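PDB 3BWG: uncharacterized HTH-type transcriptional regulator YydK from Bacillus subtilis subsp. subtilis, which probably binds DNA through a GntR-type winged helix-turn-helix domain and regulates transcription, with a UTRA domain of the kind that senses small effectors in related regulators. Local coordinates for residues E110-N116 / P215-K220; F175-H181 / Y203-H209; Y125-V129 / V157-I161; K75-S79 / D89-F93. All coordinates share one frame; numbering follows the deposited sequence.

Interaction 1. Residues E110-N116 / P215-K220; sequences EAAENLN and PFDYSK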
loop_
_atom_site.group_PDB
_atom_site.type_symbol
_atom_site.label_atom_id
_atom_site.label_comp_id
_atom_site.label_asym_id
_atom_site.label_seq_id
_atom_site.Cartn_x
_atom_site.Cartn_y
_atom_site.Cartn_z
ATOM N N GLU B 110 13.052 -18.139 11.768
ATOM C CA GLU B 110 12.227 -17.159 11.078
ATOM C C GLU B 110 12.903 -15.785 10.795
ATOM O O GLU B 110 12.791 -15.233 9.695
ATOM C CB GLU B 110 10.937 -16.968 11.864
ATOM C CG GLU B 110 10.081 -15.811 11.359
ATOM C CD GLU B 110 8.918 -15.497 12.299
ATOM O OE1 GLU B 110 7.763 -15.528 11.838
ATOM O OE2 GLU B 110 9.161 -15.275 13.504
ATOM N N ALA B 111 13.594 -15.216 11.766
ATOM C CA ALA B 111 14.156 -13.866 11.541
ATOM C C ALA B 111 15.346 -13.994 10.600
ATOM O O ALA B 111 15.620 -13.091 9.802
ATOM C CB ALA B 111 14.577 -13.207 12.825
ATOM N N ALA B 112 16.071 -15.102 10.739
ATOM C CA ALA B 112 17.292 -15.365 9.949
ATOM C C ALA B 112 16.915 -15.446 8.472
ATOM O O ALA B 112 17.598 -14.882 7.606
ATOM C CB ALA B 112 17.951 -16.688 10.397
ATOM N N GLU B 113 15.807 -16.131 8.209
ATOM C CA GLU B 113 15.316 -16.350 6.870
ATOM C C GLU B 113 14.798 -15.042 6.285
ATOM O O GLU B 113 15.111 -14.713 5.150
ATOM C CB GLU B 113 14.237 -17.452 6.858
ATOM C CG GLU B 113 14.794 -18.894 7.111
ATOM C CD GLU B 113 13.681 -19.952 7.160
ATOM O OE1 GLU B 113 12.484 -19.561 7.067
ATOM O OE2 GLU B 113 13.963 -21.174 7.322
ATOM N N ASN B 114 14.014 -14.289 7.057
ATOM C CA ASN B 114 13.558 -12.969 6.574
ATOM C C ASN B 114 14.678 -11.895 6.420
ATOM O O ASN B 114 14.618 -11.040 5.558
ATOM C CB ASN B 114 12.407 -12.450 7.422
ATOM C CG ASN B 114 11.149 -13.258 7.238
ATOM O OD1 ASN B 114 10.318 -12.941 6.397
ATOM N ND2 ASN B 114 11.005 -14.318 8.013
ATOM N N LEU B 115 15.689 -11.950 7.264
ATOM C CA LEU B 115 16.866 -11.102 7.106
ATOM C C LEU B 115 17.894 -11.650 6.121
ATOM O O LEU B 115 18.887 -10.996 5.838
ATOM C CB LEU B 115 17.524 -10.880 8.470
ATOM C CG LEU B 115 16.690 -10.041 9.436
ATOM C CD1 LEU B 115 17.390 -10.053 10.788
ATOM C CD2 LEU B 115 16.469 -8.578 8.879
ATOM N N ASN B 116 17.678 -12.868 5.626
ATOM C CA ASN B 116 18.649 -13.539 4.769
ATOM C C ASN B 116 19.985 -13.756 5.404
ATOM O O ASN B 116 20.996 -13.527 4.746
ATOM C CB ASN B 116 18.959 -12.676 3.534
ATOM C CG ASN B 116 18.281 -13.152 2.337
ATOM O OD1 ASN B 116 17.047 -13.042 2.212
ATOM N ND2 ASN B 116 19.065 -13.748 1.425
ATOM N N PRO B 215 18.305 -7.145 3.194
ATOM C CA PRO B 215 17.413 -6.874 4.337
ATOM C C PRO B 215 18.215 -6.315 5.498
ATOM O O PRO B 215 19.383 -6.681 5.665
ATOM C CB PRO B 215 16.880 -8.258 4.731
ATOM C CG PRO B 215 17.143 -9.153 3.582
ATOM C CD PRO B 215 18.357 -8.587 2.870
ATOM N N PHE B 216 17.595 -5.445 6.301
ATOM C CA PHE B 216 18.239 -4.949 7.536
ATOM C C PHE B 216 17.349 -5.051 8.784
ATOM O O PHE B 216 17.865 -5.026 9.909
ATOM C CB PHE B 216 18.786 -3.502 7.378
ATOM C CG PHE B 216 17.712 -2.426 7.289
ATOM C CD1 PHE B 216 17.233 -1.785 8.437
ATOM C CD2 PHE B 216 17.210 -2.042 6.062
ATOM C CE1 PHE B 216 16.258 -0.794 8.383
ATOM C CE2 PHE B 216 16.206 -1.036 5.979
ATOM C CZ PHE B 216 15.736 -0.421 7.159
ATOM N N ASP B 217 16.033 -5.172 8.580
ATOM C CA ASP B 217 15.030 -5.122 9.681
ATOM C C ASP B 217 13.835 -6.040 9.352
ATOM O O ASP B 217 13.235 -5.920 8.300
ATOM C CB ASP B 217 14.592 -3.654 9.881
ATOM C CG ASP B 217 13.352 -3.475 10.794
ATOM O OD1 ASP B 217 12.896 -4.389 11.481
ATOM O OD2 ASP B 217 12.859 -2.343 10.871
ATOM N N TYR B 218 13.552 -7.006 10.220
ATOM C CA TYR B 218 12.369 -7.818 10.154
ATOM C C TYR B 218 11.615 -7.508 11.419
ATOM O O TYR B 218 12.164 -7.638 12.525
ATOM C CB TYR B 218 12.739 -9.309 10.132
ATOM C CG TYR B 218 11.568 -10.232 10.250
ATOM C CD1 TYR B 218 10.528 -10.180 9.315
ATOM C CD2 TYR B 218 11.503 -11.183 11.271
ATOM C CE1 TYR B 218 9.435 -11.019 9.421
ATOM C CE2 TYR B 218 10.439 -12.031 11.375
ATOM C CZ TYR B 218 9.415 -11.957 10.441
ATOM O OH TYR B 218 8.340 -12.834 10.518
ATOM N N SER B 219 10.349 -7.130 11.269
ATOM C CA SER B 219 9.516 -6.824 12.421
ATOM C C SER B 219 8.178 -7.577 12.377
ATOM O O SER B 219 7.662 -7.947 11.293
ATOM C CB SER B 219 9.311 -5.311 12.534
ATOM O OG SER B 219 8.373 -4.887 11.577
ATOM N N LYS B 220 7.644 -7.822 13.576
ATOM C CA LYS B 220 6.377 -8.505 13.793
ATOM C C LYS B 220 5.566 -7.613 14.690
ATOM O O LYS B 220 5.960 -7.358 15.823
ATOM C CB LYS B 220 6.637 -9.818 14.494
ATOM C CG LYS B 220 7.357 -10.798 13.573
ATOM C CD LYS B 220 8.161 -11.836 14.353
ATOM C CE LYS B 220 7.339 -12.607 15.353
ATOM N NZ LYS B 220 6.794 -13.843 14.741
HETATM O O HOH W 1 20.587 -8.799 6.607
#
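Asn-114 lies over one face of the Tyr-218 ring, its amide plane 8° from parallel to it. Its CB stands 3.8 Å from the ring centroid in a CH-pi contact, while CG and OD1 run on above CE1. The amide is held flat by its own helix: ND2 donates to Glu-110 O at 2.6 Å, with an N-H...O angle of 168°, and the backbone N of Asn-114 reaches the same oxygen from the opposite face of its plane. Tyr-218 extends toward the helix because CG is anti to the backbone N (chi1 172°), and its CD2 lies 4.0 Å from Ala-111 CB, the small alanine suiting so close an approach. Leu-115 CD2 comes within 3.4 Å of Asp-217 N and meets Pro-215 CB. At the other end Lys-220 forms a salt bridge with Glu-110, NZ 3.0 Å from OE2 on its syn side. Tyr-218 OH has Glu-205 as its hydrogen-bond partner, though modelled doubtfully close. A leucine in place of Tyr-218 would probably leave the amide of Asn-114 without a flat surface. Lys-220 is likely to offset the charge of Glu-110, and Arg-74 of the second subunit that of nearby Glu-205.

Interaction 2. Residues F175-H181 / Y203-H209; sequences FSDLFLH and YIESIFH
Backbone bonding joins Phe-175–His-181 to Tyr-203–His-209 throughout. The pairs Asp-177/Ile-207, Phe-179/Glu-205 and His-181/Tyr-203 are hydrogen-bonded, those between them not; Phe-179 N to Glu-205 O (2.8 Å) is nearly straight at 168°. Leu-178 CA and Ser-206 CA add CA-H...O contacts to Glu-205 O and Asp-177 O.

Side-chain bonds between the two strands lie at the ends. Phe-175 O takes two donors from His-209: the backbone N almost along the C=O axis, and ND1 at 3.1 Å from above the carbonyl plane. His-181 ND1 bonds Tyr-203 O weakly, and its NE2 hydrogen-bonds Tyr-77 of the second subunit, whose Arg-70 and Arg-74 form salt bridges with Asp-177 and Glu-205.

His-209 also stacks offset on Phe-175, its ring fixed in part by the ND1 bond: centroids lie 4.3 Å apart, planes at 21°, and CB sits over the phenyl centre. Phe-175 reaches it with CG between the backbone N and the carbonyl carbon (chi1 60°).

Apolar contacts occur on both faces: Ile-207 CD1 meets the Phe-179 ring edge at CE2 (3.5 Å), and Leu-178 CG lies 3.9 Å from Ile-204 CG2 on the other. This is an antiparallel ladder of the UTRA sheet, continued past Phe-175–His-181 by a strand of the second subunit.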
loop_
_atom_site.group_PDB
_atom_site.type_symbol
_atom_site.label_atom_id
_atom_site.label_comp_id
_atom_site.label_asym_id
_atom_site.label_seq_id
_atom_site.Cartn_x
_atom_site.Cartn_y
_atom_site.Cartn_z
ATOM N N PHE B 175 13.369 -0.563 -0.500
ATOM C CA PHE B 175 12.048 -1.152 -0.572
ATOM C C PHE B 175 11.749 -2.034 0.640
ATOM O O PHE B 175 12.666 -2.471 1.363
ATOM C CB PHE B 175 11.886 -1.909 -1.884
ATOM C CG PHE B 175 12.877 -3.037 -2.073
ATOM C CD1 PHE B 175 12.565 -4.330 -1.679
ATOM C CD2 PHE B 175 14.112 -2.805 -2.697
ATOM C CE1 PHE B 175 13.467 -5.384 -1.876
ATOM C CE2 PHE B 175 15.036 -3.863 -2.897
ATOM C CZ PHE B 175 14.722 -5.138 -2.472
ATOM N N SER B 176 10.459 -2.277 0.861
ATOM C CA SER B 176 9.996 -3.155 1.910
ATOM C C SER B 176 8.815 -4.007 1.418
ATOM O O SER B 176 8.018 -3.579 0.593
ATOM C CB SER B 176 9.528 -2.337 3.142
ATOM O OG SER B 176 8.669 -1.316 2.692
ATOM N N ASP B 177 8.701 -5.196 1.995
ATOM C CA ASP B 177 7.553 -6.073 1.829
ATOM C C ASP B 177 6.741 -6.185 3.118
ATOM O O ASP B 177 7.319 -6.460 4.171
ATOM C CB ASP B 177 8.084 -7.441 1.388
ATOM C CG ASP B 177 8.923 -7.340 0.080
ATOM O OD1 ASP B 177 8.548 -6.572 -0.845
ATOM O OD2 ASP B 177 9.984 -7.992 0.001
ATOM N N LEU B 178 5.416 -5.989 3.055
ATOM C CA LEU B 178 4.535 -6.187 4.230
ATOM C C LEU B 178 3.560 -7.315 3.981
ATOM O O LEU B 178 2.971 -7.376 2.885
ATOM C CB LEU B 178 3.745 -4.914 4.590
ATOM C CG LEU B 178 4.402 -3.741 5.328
ATOM C CD1 LEU B 178 5.661 -3.224 4.542
ATOM C CD2 LEU B 178 3.434 -2.587 5.621
ATOM N N PHE B 179 3.450 -8.212 4.977
ATOM C CA PHE B 179 2.559 -9.349 5.030
ATOM C C PHE B 179 1.550 -9.119 6.158
ATOM O O PHE B 179 1.940 -8.880 7.316
ATOM C CB PHE B 179 3.366 -10.647 5.202
ATOM C CG PHE B 179 4.418 -10.827 4.103
ATOM C CD1 PHE B 179 4.045 -11.281 2.856
ATOM C CD2 PHE B 179 5.747 -10.459 4.315
ATOM C CE1 PHE B 179 4.996 -11.419 1.816
ATOM C CE2 PHE B 179 6.700 -10.558 3.319
ATOM C CZ PHE B 179 6.325 -11.060 2.057
ATOM N N LEU B 180 0.273 -9.071 5.781
ATOM C CA LEU B 180 -0.842 -8.698 6.677
ATOM C C LEU B 180 -1.736 -9.881 6.976
ATOM O O LEU B 180 -2.134 -10.607 6.069
ATOM C CB LEU B 180 -1.681 -7.575 6.048
ATOM C CG LEU B 180 -1.190 -6.122 6.074
ATOM C CD1 LEU B 180 -0.032 -5.839 5.126
ATOM C CD2 LEU B 180 -2.330 -5.223 5.712
ATOM N N HIS B 181 -2.049 -10.061 8.260
ATOM C CA HIS B 181 -2.857 -11.163 8.751
ATOM C C HIS B 181 -3.864 -10.554 9.720
ATOM O O HIS B 181 -3.558 -9.590 10.409
ATOM C CB HIS B 181 -1.999 -12.240 9.470
ATOM C CG HIS B 181 -0.763 -12.658 8.716
ATOM N ND1 HIS B 181 0.450 -12.010 8.863
ATOM C CD2 HIS B 181 -0.539 -13.675 7.843
ATOM C CE1 HIS B 181 1.359 -12.583 8.084
ATOM N NE2 HIS B 181 0.782 -13.587 7.446
ATOM N N TYR B 203 -2.068 -8.032 12.292
ATOM C CA TYR B 203 -0.765 -8.545 12.564
ATOM C C TYR B 203 0.065 -8.440 11.287
ATOM O O TYR B 203 -0.232 -9.067 10.280
ATOM C CB TYR B 203 -0.874 -10.005 13.051
ATOM C CG TYR B 203 0.472 -10.670 13.108
ATOM C CD1 TYR B 203 1.472 -10.141 13.930
ATOM C CD2 TYR B 203 0.778 -11.783 12.317
ATOM C CE1 TYR B 203 2.751 -10.695 13.969
ATOM C CE2 TYR B 203 2.064 -12.367 12.366
ATOM C CZ TYR B 203 3.031 -11.805 13.210
ATOM O OH TYR B 203 4.306 -12.316 13.343
ATOM N N ILE B 204 1.098 -7.618 11.321
ATOM C CA ILE B 204 1.909 -7.357 10.116
ATOM C C ILE B 204 3.333 -7.774 10.349
ATOM O O ILE B 204 3.914 -7.408 11.393
ATOM C CB ILE B 204 1.899 -5.823 9.754
ATOM C CG1 ILE B 204 0.455 -5.301 9.687
ATOM C CG2 ILE B 204 2.772 -5.498 8.439
ATOM C CD1 ILE B 204 0.341 -3.885 9.270
ATOM N N GLU B 205 3.876 -8.539 9.391
ATOM C CA GLU B 205 5.311 -8.760 9.246
ATOM C C GLU B 205 5.903 -7.947 8.127
ATOM O O GLU B 205 5.414 -8.001 6.974
ATOM C CB GLU B 205 5.609 -10.226 8.998
ATOM C CG GLU B 205 5.178 -11.099 10.140
ATOM C CD GLU B 205 5.068 -12.525 9.690
ATOM O OE1 GLU B 205 4.020 -12.914 9.129
ATOM O OE2 GLU B 205 6.064 -13.252 9.828
ATOM N N SER B 206 6.958 -7.189 8.458
ATOM C CA SER B 206 7.611 -6.343 7.496
ATOM C C SER B 206 9.072 -6.720 7.265
ATOM O O SER B 206 9.811 -7.005 8.203
ATOM C CB SER B 206 7.558 -4.878 7.937
ATOM O OG SER B 206 6.229 -4.501 8.238
ATOM N N ILE B 207 9.503 -6.660 6.020
ATOM C CA ILE B 207 10.960 -6.795 5.744
ATOM C C ILE B 207 11.390 -5.511 5.057
ATOM O O ILE B 207 10.869 -5.181 3.979
ATOM C CB ILE B 207 11.315 -8.024 4.887
ATOM C CG1 ILE B 207 10.879 -9.311 5.559
ATOM C CG2 ILE B 207 12.809 -8.149 4.682
ATOM C CD1 ILE B 207 9.436 -9.645 5.364
ATOM N N PHE B 208 12.274 -4.773 5.712
ATOM C CA PHE B 208 12.836 -3.549 5.138
ATOM C C PHE B 208 14.222 -3.852 4.570
ATOM O O PHE B 208 14.996 -4.621 5.160
ATOM C CB PHE B 208 12.855 -2.410 6.167
ATOM C CG PHE B 208 11.469 -1.982 6.612
ATOM C CD1 PHE B 208 10.849 -0.869 6.043
ATOM C CD2 PHE B 208 10.787 -2.687 7.622
ATOM C CE1 PHE B 208 9.550 -0.467 6.461
ATOM C CE2 PHE B 208 9.489 -2.269 8.069
ATOM C CZ PHE B 208 8.874 -1.184 7.456
ATOM N N HIS B 209 14.500 -3.295 3.395
ATOM C CA HIS B 209 15.752 -3.596 2.680
ATOM C C HIS B 209 16.515 -2.286 2.543
ATOM O O HIS B 209 15.906 -1.200 2.448
ATOM C CB HIS B 209 15.477 -4.190 1.262
ATOM C CG HIS B 209 14.698 -5.478 1.273
ATOM N ND1 HIS B 209 13.326 -5.522 1.447
ATOM C CD2 HIS B 209 15.097 -6.768 1.148
ATOM C CE1 HIS B 209 12.916 -6.779 1.429
ATOM N NE2 HIS B 209 13.971 -7.555 1.288
#

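Interaction 3. Residues Y125-V129 / V157-I161; sequences YVKRV and VSHSI
Arg-128 lays one face of its guanidinium against the CD1 methyl of Ile-161, which stands 3.9 Å from CZ and toward the rim of the flat group. The two side chains come from opposite directions, the arginine out from its strand and the isoleucine from the first turn of helix 161-167. A thin, unbranched chain, extended from CG to NE, carries the guanidinium well out from the strand. There NH1 serves two carbonyls. Val-157 O is 2.8 Å from NH1 but lies tilted from the guanidinium plane, with the donor above the carbonyl plane; His-159 O, 3.2 Å from NH1, is met close to the guanidinium plane and at a C=O...N angle of 156°. A water carries the link further, accepting from Arg-128 NH2 at 2.9 Å and from Ile-161 N at 3.1 Å. NE turns to Glu-140 on the neighbouring strand in a salt bridge, so the buried charge has a carboxylate mate as well as backbone dipoles.

Nearer the strand the contact is apolar. Val-126 and Val-157 slide past each other in opposite directions, CG2 of the first 3.9 Å from CG1 of the second, and such short, branched residues suit a close approach of a chain to a sheet. Arg-128 thus ties the turn between helices 154-157 and 161-167 to the sheet within the UTRA domain, whose fold resembles that of chorismate lyase.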
loop_
_atom_site.group_PDB
_atom_site.type_symbol
_atom_site.label_atom_id
_atom_site.label_comp_id
_atom_site.label_asym_id
_atom_site.label_seq_id
_atom_site.Cartn_x
_atom_site.Cartn_y
_atom_site.Cartn_z
ATOM N N TYR B 125 17.839 -7.294 19.000
ATOM C CA TYR B 125 16.448 -7.668 19.173
ATOM C C TYR B 125 15.732 -6.596 19.939
ATOM O O TYR B 125 16.194 -6.187 20.993
ATOM C CB TYR B 125 16.353 -8.992 19.941
ATOM C CG TYR B 125 14.968 -9.355 20.421
ATOM C CD1 TYR B 125 14.042 -9.913 19.538
ATOM C CD2 TYR B 125 14.586 -9.179 21.768
ATOM C CE1 TYR B 125 12.787 -10.247 19.953
ATOM C CE2 TYR B 125 13.310 -9.541 22.202
ATOM C CZ TYR B 125 12.417 -10.064 21.270
ATOM O OH TYR B 125 11.143 -10.456 21.610
ATOM N N VAL B 126 14.586 -6.153 19.436
ATOM C CA VAL B 126 13.807 -5.192 20.203
ATOM C C VAL B 126 12.363 -5.602 20.431
ATOM O O VAL B 126 11.717 -6.182 19.551
ATOM C CB VAL B 126 14.034 -3.674 19.776
ATOM C CG1 VAL B 126 15.081 -3.518 18.706
ATOM C CG2 VAL B 126 12.734 -2.887 19.542
ATOM N N LYS B 127 11.904 -5.414 21.660
ATOM C CA LYS B 127 10.547 -5.725 22.019
ATOM C C LYS B 127 10.008 -4.430 22.653
ATOM O O LYS B 127 10.612 -3.911 23.612
ATOM C CB LYS B 127 10.516 -6.888 23.009
ATOM C CG LYS B 127 9.090 -7.293 23.397
ATOM C CD LYS B 127 8.996 -8.209 24.634
ATOM C CE LYS B 127 9.259 -9.662 24.238
ATOM N NZ LYS B 127 9.118 -10.517 25.473
ATOM N N ARG B 128 8.923 -3.882 22.097
ATOM C CA ARG B 128 8.403 -2.622 22.601
ATOM C C ARG B 128 6.900 -2.461 22.384
ATOM O O ARG B 128 6.299 -3.032 21.444
ATOM C CB ARG B 128 9.211 -1.426 22.049
ATOM C CG ARG B 128 8.947 -1.028 20.613
ATOM C CD ARG B 128 9.931 0.011 20.116
ATOM N NE ARG B 128 9.789 0.112 18.663
ATOM C CZ ARG B 128 10.172 1.138 17.911
ATOM N NH1 ARG B 128 10.755 2.200 18.456
ATOM N NH2 ARG B 128 9.962 1.084 16.603
ATOM N N VAL B 129 6.284 -1.733 23.295
ATOM C CA VAL B 129 4.901 -1.343 23.134
ATOM C C VAL B 129 4.977 0.101 22.737
ATOM O O VAL B 129 5.776 0.886 23.300
ATOM C CB VAL B 129 4.068 -1.532 24.435
ATOM C CG1 VAL B 129 2.563 -1.107 24.254
ATOM C CG2 VAL B 129 4.169 -2.990 24.919
ATOM N N VAL B 157 15.814 3.371 20.303
ATOM C CA VAL B 157 14.711 2.407 20.253
ATOM C C VAL B 157 13.411 2.889 20.969
ATOM O O VAL B 157 12.333 2.381 20.711
ATOM C CB VAL B 157 15.229 1.077 20.816
ATOM C CG1 VAL B 157 14.146 0.267 21.301
ATOM C CG2 VAL B 157 16.094 0.315 19.740
ATOM N N SER B 158 13.499 3.886 21.838
ATOM C CA SER B 158 12.272 4.544 22.292
ATOM C C SER B 158 11.824 5.683 21.384
ATOM O O SER B 158 10.766 6.248 21.594
ATOM C CB SER B 158 12.328 4.984 23.742
ATOM O OG SER B 158 13.579 5.424 24.073
ATOM N N HIS B 159 12.607 5.995 20.356
ATOM C CA HIS B 159 12.175 6.977 19.365
ATOM C C HIS B 159 12.016 6.381 17.957
ATOM O O HIS B 159 11.436 5.307 17.810
ATOM C CB HIS B 159 13.082 8.203 19.440
ATOM C CG HIS B 159 13.028 8.868 20.776
ATOM N ND1 HIS B 159 14.007 8.702 21.736
ATOM C CD2 HIS B 159 12.074 9.654 21.343
ATOM C CE1 HIS B 159 13.674 9.382 22.821
ATOM N NE2 HIS B 159 12.503 9.960 22.612
ATOM N N SER B 160 12.537 7.057 16.938
ATOM C CA SER B 160 12.524 6.544 15.567
ATOM C C SER B 160 13.825 5.838 15.217
ATOM O O SER B 160 14.881 6.462 15.011
ATOM C CB SER B 160 12.236 7.655 14.558
ATOM O OG SER B 160 12.033 7.072 13.282
ATOM N N ILE B 161 13.753 4.520 15.138
ATOM C CA ILE B 161 14.933 3.733 14.784
ATOM C C ILE B 161 15.411 4.084 13.339
ATOM O O ILE B 161 16.593 4.233 13.105
ATOM C CB ILE B 161 14.637 2.182 14.975
ATOM C CG1 ILE B 161 14.279 1.902 16.449
ATOM C CG2 ILE B 161 15.824 1.297 14.485
ATOM C CD1 ILE B 161 13.864 0.489 16.761
HETATM O O HOH W 2 10.927 3.337 15.028
#

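Interaction 4. Residues K75-S79 / D89-F93; sequences KGYIS and DLEDF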
loop_
_atom_site.group_PDB
_atom_site.type_symbol
_atom_site.label_atom_id
_atom_site.label_comp_id
_atom_site.label_asym_id
_atom_site.label_seq_id
_atom_site.Cartn_x
_atom_site.Cartn_y
_atom_site.Cartn_z
ATOM N N LYS B 75 -9.000 11.763 7.475
ATOM C CA LYS B 75 -7.961 12.219 8.382
ATOM C C LYS B 75 -7.778 11.104 9.398
ATOM O O LYS B 75 -8.704 10.299 9.624
ATOM C CB LYS B 75 -8.421 13.522 9.079
ATOM C CG LYS B 75 -7.786 14.780 8.555
ATOM C CD LYS B 75 -8.667 16.051 8.469
ATOM C CE LYS B 75 -9.680 16.276 9.558
ATOM N NZ LYS B 75 -9.837 17.783 9.775
ATOM N N GLY B 76 -6.610 11.030 10.020
ATOM C CA GLY B 76 -6.453 10.169 11.203
ATOM C C GLY B 76 -6.142 8.736 10.893
ATOM O O GLY B 76 -6.189 7.886 11.787
ATOM N N TYR B 77 -5.863 8.464 9.617
ATOM C CA TYR B 77 -5.366 7.149 9.140
ATOM C C TYR B 77 -3.818 7.115 9.145
ATOM O O TYR B 77 -3.151 8.080 8.753
ATOM C CB TYR B 77 -5.885 6.845 7.716
ATOM C CG TYR B 77 -7.359 6.482 7.626
ATOM C CD1 TYR B 77 -7.767 5.153 7.696
ATOM C CD2 TYR B 77 -8.342 7.456 7.452
ATOM C CE1 TYR B 77 -9.088 4.774 7.598
ATOM C CE2 TYR B 77 -9.699 7.072 7.349
ATOM C CZ TYR B 77 -10.049 5.738 7.428
ATOM O OH TYR B 77 -11.355 5.327 7.331
ATOM N N ILE B 78 -3.257 6.006 9.624
ATOM C CA ILE B 78 -1.802 5.807 9.599
ATOM C C ILE B 78 -1.443 5.281 8.207
ATOM O O ILE B 78 -2.084 4.358 7.659
ATOM C CB ILE B 78 -1.295 4.781 10.657
ATOM C CG1 ILE B 78 -1.681 5.203 12.092
ATOM C CG2 ILE B 78 0.242 4.522 10.505
ATOM C CD1 ILE B 78 -2.024 3.988 12.959
ATOM N N SER B 79 -0.439 5.911 7.633
ATOM C CA SER B 79 0.096 5.494 6.371
ATOM C C SER B 79 0.710 4.086 6.496
ATOM O O SER B 79 1.680 3.852 7.212
ATOM C CB SER B 79 1.108 6.528 5.886
ATOM O OG SER B 79 1.731 5.992 4.734
ATOM N N ASP B 89 3.426 8.781 8.150
ATOM C CA ASP B 89 2.467 9.186 9.172
ATOM C C ASP B 89 2.978 8.820 10.562
ATOM O O ASP B 89 3.186 9.708 11.408
ATOM C CB ASP B 89 1.098 8.541 8.926
ATOM C CG ASP B 89 0.152 9.441 8.143
ATOM O OD1 ASP B 89 -0.724 8.908 7.422
ATOM O OD2 ASP B 89 0.261 10.682 8.261
ATOM N N LEU B 90 3.193 7.513 10.763
ATOM C CA LEU B 90 3.550 6.891 12.052
ATOM C C LEU B 90 4.342 7.804 12.988
ATOM O O LEU B 90 3.801 8.301 13.989
ATOM C CB LEU B 90 4.352 5.604 11.813
ATOM C CG LEU B 90 3.851 4.267 12.374
ATOM C CD1 LEU B 90 4.719 3.113 11.798
ATOM C CD2 LEU B 90 3.763 4.223 13.912
ATOM N N GLU B 91 5.608 8.039 12.635
ATOM C CA GLU B 91 6.551 8.743 13.508
ATOM C C GLU B 91 6.162 10.181 13.868
ATOM O O GLU B 91 6.633 10.713 14.880
ATOM C CB GLU B 91 7.976 8.663 12.937
ATOM C CG GLU B 91 8.572 7.233 12.938
ATOM C CD GLU B 91 8.489 6.512 14.309
ATOM O OE1 GLU B 91 8.330 5.271 14.310
ATOM O OE2 GLU B 91 8.576 7.174 15.375
ATOM N N ASP B 92 5.290 10.794 13.064
ATOM C CA ASP B 92 4.855 12.191 13.313
ATOM C C ASP B 92 3.450 12.375 13.946
ATOM O O ASP B 92 3.033 13.521 14.236
ATOM C CB ASP B 92 5.069 13.108 12.084
ATOM C CG ASP B 92 5.431 12.337 10.816
ATOM O OD1 ASP B 92 6.640 12.061 10.618
ATOM O OD2 ASP B 92 4.514 12.031 10.016
ATOM N N PHE B 93 2.737 11.248 14.137
ATOM C CA PHE B 93 1.701 11.129 15.177
ATOM C C PHE B 93 2.466 11.312 16.495
ATOM O O PHE B 93 3.714 11.271 16.514
ATOM C CB PHE B 93 1.029 9.736 15.172
ATOM C CG PHE B 93 -0.149 9.600 14.223
ATOM C CD1 PHE B 93 -1.452 9.856 14.661
ATOM C CD2 PHE B 93 0.039 9.187 12.895
ATOM C CE1 PHE B 93 -2.550 9.723 13.789
ATOM C CE2 PHE B 93 -1.053 9.068 12.017
ATOM C CZ PHE B 93 -2.348 9.332 12.469
HETATM O O HOH W 3 3.460 4.841 9.006
#
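Ile-78 meets two side chains of 89-93 with two different branches. CG1 lies 3.9 Å from Phe-93 CE2, and CG2 lies 4.1 Å from Leu-90 CG; a beta-branched residue suits the place because one arm can be given to each partner. The Phe-93 ring also turns its edge to the backbone beside Ile-78: CZ is 4.0 Å from Tyr-77 O and near the carbonyl carbon of Gly-76. Gly-76 has a positive phi (85°), which favours glycine here. Asp-89 brings OD1 to 3.0 Å from Ser-79 N. A water joins the backbones, donating to Ser-79 O at 2.7 Å and accepting from Leu-90 N at 3.2 Å.

The next shell sets these groups in place. Asp-89 O accepts from Asp-92 N at 2.9 Å and from Phe-93 N at 3.2 Å, from opposite faces of its plane, and this short turn, 3-10 at 91-92, carries Phe-93 to Ile-78 and the loop before it. An alanine in place of Phe-93 would probably leave the Gly-76–Tyr-77 peptide without the ring edge and open a gap beside Ile-78 CG1. Farther out, Leu-137 lies against both Ile-78 and Leu-90, Ile-132 against Phe-93, and strand 230-234 pairs with Ile-78. The Tyr-77 hydroxyl hydrogen-bonds His-181 of the second subunit. Apolar branches and a carboxylate beside the backbone thus share this contact near the surface, with solvent joining the backbones.

Overall arrangement
Interactions 1, 2 and 3 are buried and all reach the six-stranded sheet of the UTRA domain, whereas interaction 4 lies near the surface in the segment leading to it. Interactions 1 and 2 touch directly: strands 215-224 and 200-210 are neighbours, and backbone bonds run from Phe-208 to Phe-216 and Asp-217. Their chemistry differs, a helix on a strand through aromatic and charged side chains against a ladder of regular backbone bonds. Interaction 3 joins another strand of the sheet to an inter-helix turn through one buried arginine. Interaction 4, with its apolar cluster, packs lightly against interaction 3 where Glu-91 meets Ser-160, and its Tyr-77 reaches interaction 2 of the second subunit.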